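Local coordinates for rhodopsin (PDB 2Z73), which absorbs light through its bound retinal and, once the chromophore isomerises, activates G-protein signalling to phospholipase C in squid vision, at residues F172-Y177 with D194-S199. Residues are numbered along the deposited sequence; the frame is centred on the assembly and turned at random.
Sequences FGWGAY and DSTTRS
W174 hydrogen-bonds edge-on to S199 in a surface contact on the extracellular side, where the loop leading from helix 149-167 to strand 177-179 leans on the first turn of helix 195-224. The indole NE1 donates to S199 OG at 2.8 Å, with an N-H...O angle of 162° and the hydroxyl oxygen in the plane of the indole. That oxygen is gripped twice, because S199 OG in turn donates to T196 O at 2.6 Å, reaching the carbonyl one turn back with a tilt of 27° from its plane. With CG anti to the backbone N (chi1 -176°), the W174 ring presents its pyrrole edge to the helix, and CD1 comes 3.4 Å from T196 O. T196 adds its methyl: CG2 lies 3.6 Å from G173 O and equally near W174 CA, packing on the loop backbone and on the ring edge at CD1, not over a face. A phenylalanine in place of W174 has no N-H to give and would probably leave S199 OG without its donor from the loop, weakening the tie between loop and helix.

This is the extracellular end of transmembrane helices 4 and 5 in the seven-helix rhodopsin fold, bridged by the second extracellular loop. The loop approaches through an inverse gamma turn centred on W174, closed by G175 N to G173 O. Next to it, G175 CA lies 4.4 Å from T197 CA. On the helix side D194 is the N-cap: its OD2 takes T197 N at 2.7 Å from above the carboxylate plane, while OD1 accepts from T197 OG1. Further along the loop Y177 touches the retinal, and the W174 side chain also rests on N200 and C203 of helix 195-224.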
loop_
_atom_site.group_PDB
_atom_site.type_symbol
_atom_site.label_atom_id
_atom_site.label_comp_id
_atom_site.label_asym_id
_atom_site.label_seq_id
_atom_site.Cartn_x
_atom_site.Cartn_y
_atom_site.Cartn_z
ATOM N N PHE A 172 18.612 -14.958 4.046
ATOM C CA PHE A 172 19.802 -15.717 3.698
ATOM C C PHE A 172 21.123 -15.125 4.164
ATOM O O PHE A 172 22.184 -15.520 3.691
ATOM C CB PHE A 172 19.834 -15.952 2.188
ATOM C CG PHE A 172 18.782 -16.907 1.712
ATOM C CD1 PHE A 172 18.674 -18.176 2.286
ATOM C CD2 PHE A 172 17.900 -16.552 0.698
ATOM C CE1 PHE A 172 17.701 -19.074 1.858
ATOM C CE2 PHE A 172 16.924 -17.443 0.259
ATOM C CZ PHE A 172 16.825 -18.705 0.841
ATOM N N GLY A 173 21.061 -14.185 5.100
ATOM C CA GLY A 173 22.281 -13.587 5.619
ATOM C C GLY A 173 22.589 -12.201 5.092
ATOM O O GLY A 173 23.252 -11.410 5.757
ATOM N N TRP A 174 22.119 -11.907 3.891
ATOM C CA TRP A 174 22.347 -10.602 3.292
ATOM C C TRP A 174 21.445 -9.597 4.006
ATOM O O TRP A 174 20.508 -9.042 3.425
ATOM C CB TRP A 174 22.029 -10.671 1.803
ATOM C CG TRP A 174 22.316 -9.425 1.051
ATOM C CD1 TRP A 174 23.236 -8.468 1.361
ATOM C CD2 TRP A 174 21.724 -9.033 -0.190
ATOM N NE1 TRP A 174 23.258 -7.502 0.383
ATOM C CE2 TRP A 174 22.338 -7.824 -0.581
ATOM C CE3 TRP A 174 20.738 -9.590 -1.012
ATOM C CZ2 TRP A 174 21.995 -7.159 -1.763
ATOM C CZ3 TRP A 174 20.398 -8.932 -2.190
ATOM C CH2 TRP A 174 21.027 -7.727 -2.553
ATOM N N GLY A 175 21.746 -9.382 5.279
ATOM C CA GLY A 175 20.969 -8.478 6.097
ATOM C C GLY A 175 20.369 -9.290 7.228
ATOM O O GLY A 175 20.739 -10.453 7.427
ATOM N N ALA A 176 19.443 -8.708 7.978
ATOM C CA ALA A 176 18.850 -9.451 9.061
ATOM C C ALA A 176 17.537 -8.863 9.540
ATOM O O ALA A 176 17.254 -7.675 9.360
ATOM C CB ALA A 176 19.830 -9.555 10.215
ATOM N N TYR A 177 16.737 -9.726 10.152
ATOM C CA TYR A 177 15.455 -9.349 10.704
ATOM C C TYR A 177 15.543 -9.603 12.197
ATOM O O TYR A 177 15.700 -10.735 12.640
ATOM C CB TYR A 177 14.345 -10.188 10.077
ATOM C CG TYR A 177 13.939 -9.708 8.708
ATOM C CD1 TYR A 177 13.410 -8.429 8.542
ATOM C CD2 TYR A 177 14.053 -10.531 7.585
ATOM C CE1 TYR A 177 12.993 -7.976 7.295
ATOM C CE2 TYR A 177 13.635 -10.081 6.318
ATOM C CZ TYR A 177 13.100 -8.799 6.189
ATOM O OH TYR A 177 12.638 -8.333 4.982
ATOM N N ASP A 194 27.969 -3.153 8.581
ATOM C CA ASP A 194 28.903 -3.950 7.794
ATOM C C ASP A 194 28.533 -3.885 6.330
ATOM O O ASP A 194 27.410 -3.525 5.974
ATOM C CB ASP A 194 28.896 -5.407 8.243
ATOM C CG ASP A 194 27.516 -5.998 8.249
ATOM O OD1 ASP A 194 26.822 -5.864 9.279
ATOM O OD2 ASP A 194 27.123 -6.581 7.218
ATOM N N SER A 195 29.488 -4.240 5.480
ATOM C CA SER A 195 29.278 -4.216 4.041
ATOM C C SER A 195 27.988 -4.928 3.665
ATOM O O SER A 195 27.130 -4.365 2.990
ATOM C CB SER A 195 30.459 -4.875 3.328
ATOM O OG SER A 195 30.194 -5.008 1.943
ATOM N N THR A 196 27.859 -6.170 4.115
ATOM C CA THR A 196 26.684 -6.975 3.821
ATOM C C THR A 196 25.378 -6.261 4.156
ATOM O O THR A 196 24.552 -6.029 3.283
ATOM C CB THR A 196 26.718 -8.307 4.605
ATOM O OG1 THR A 196 27.957 -8.977 4.351
ATOM C CG2 THR A 196 25.553 -9.208 4.176
ATOM N N THR A 197 25.205 -5.919 5.429
ATOM C CA THR A 197 23.991 -5.253 5.882
ATOM C C THR A 197 23.683 -3.972 5.121
ATOM O O THR A 197 22.535 -3.732 4.725
ATOM C CB THR A 197 24.059 -4.899 7.376
ATOM O OG1 THR A 197 24.386 -6.069 8.143
ATOM C CG2 THR A 197 22.715 -4.347 7.836
ATOM N N ARG A 198 24.705 -3.150 4.909
ATOM C CA ARG A 198 24.523 -1.875 4.220
ATOM C C ARG A 198 24.104 -2.010 2.771
ATOM O O ARG A 198 23.322 -1.198 2.275
ATOM C CB ARG A 198 25.802 -1.037 4.319
ATOM C CG ARG A 198 25.713 0.321 3.644
ATOM C CD ARG A 198 26.854 1.229 4.072
ATOM N NE ARG A 198 26.637 1.783 5.406
ATOM C CZ ARG A 198 27.490 2.594 6.026
ATOM N NH1 ARG A 198 28.621 2.940 5.431
ATOM N NH2 ARG A 198 27.207 3.068 7.234
ATOM N N SER A 199 24.617 -3.023 2.081
ATOM C CA SER A 199 24.256 -3.234 0.677
ATOM C C SER A 199 22.795 -3.654 0.578
ATOM O O SER A 199 22.064 -3.205 -0.314
ATOM C CB SER A 199 25.153 -4.304 0.035
ATOM O OG SER A 199 25.182 -5.499 0.793
#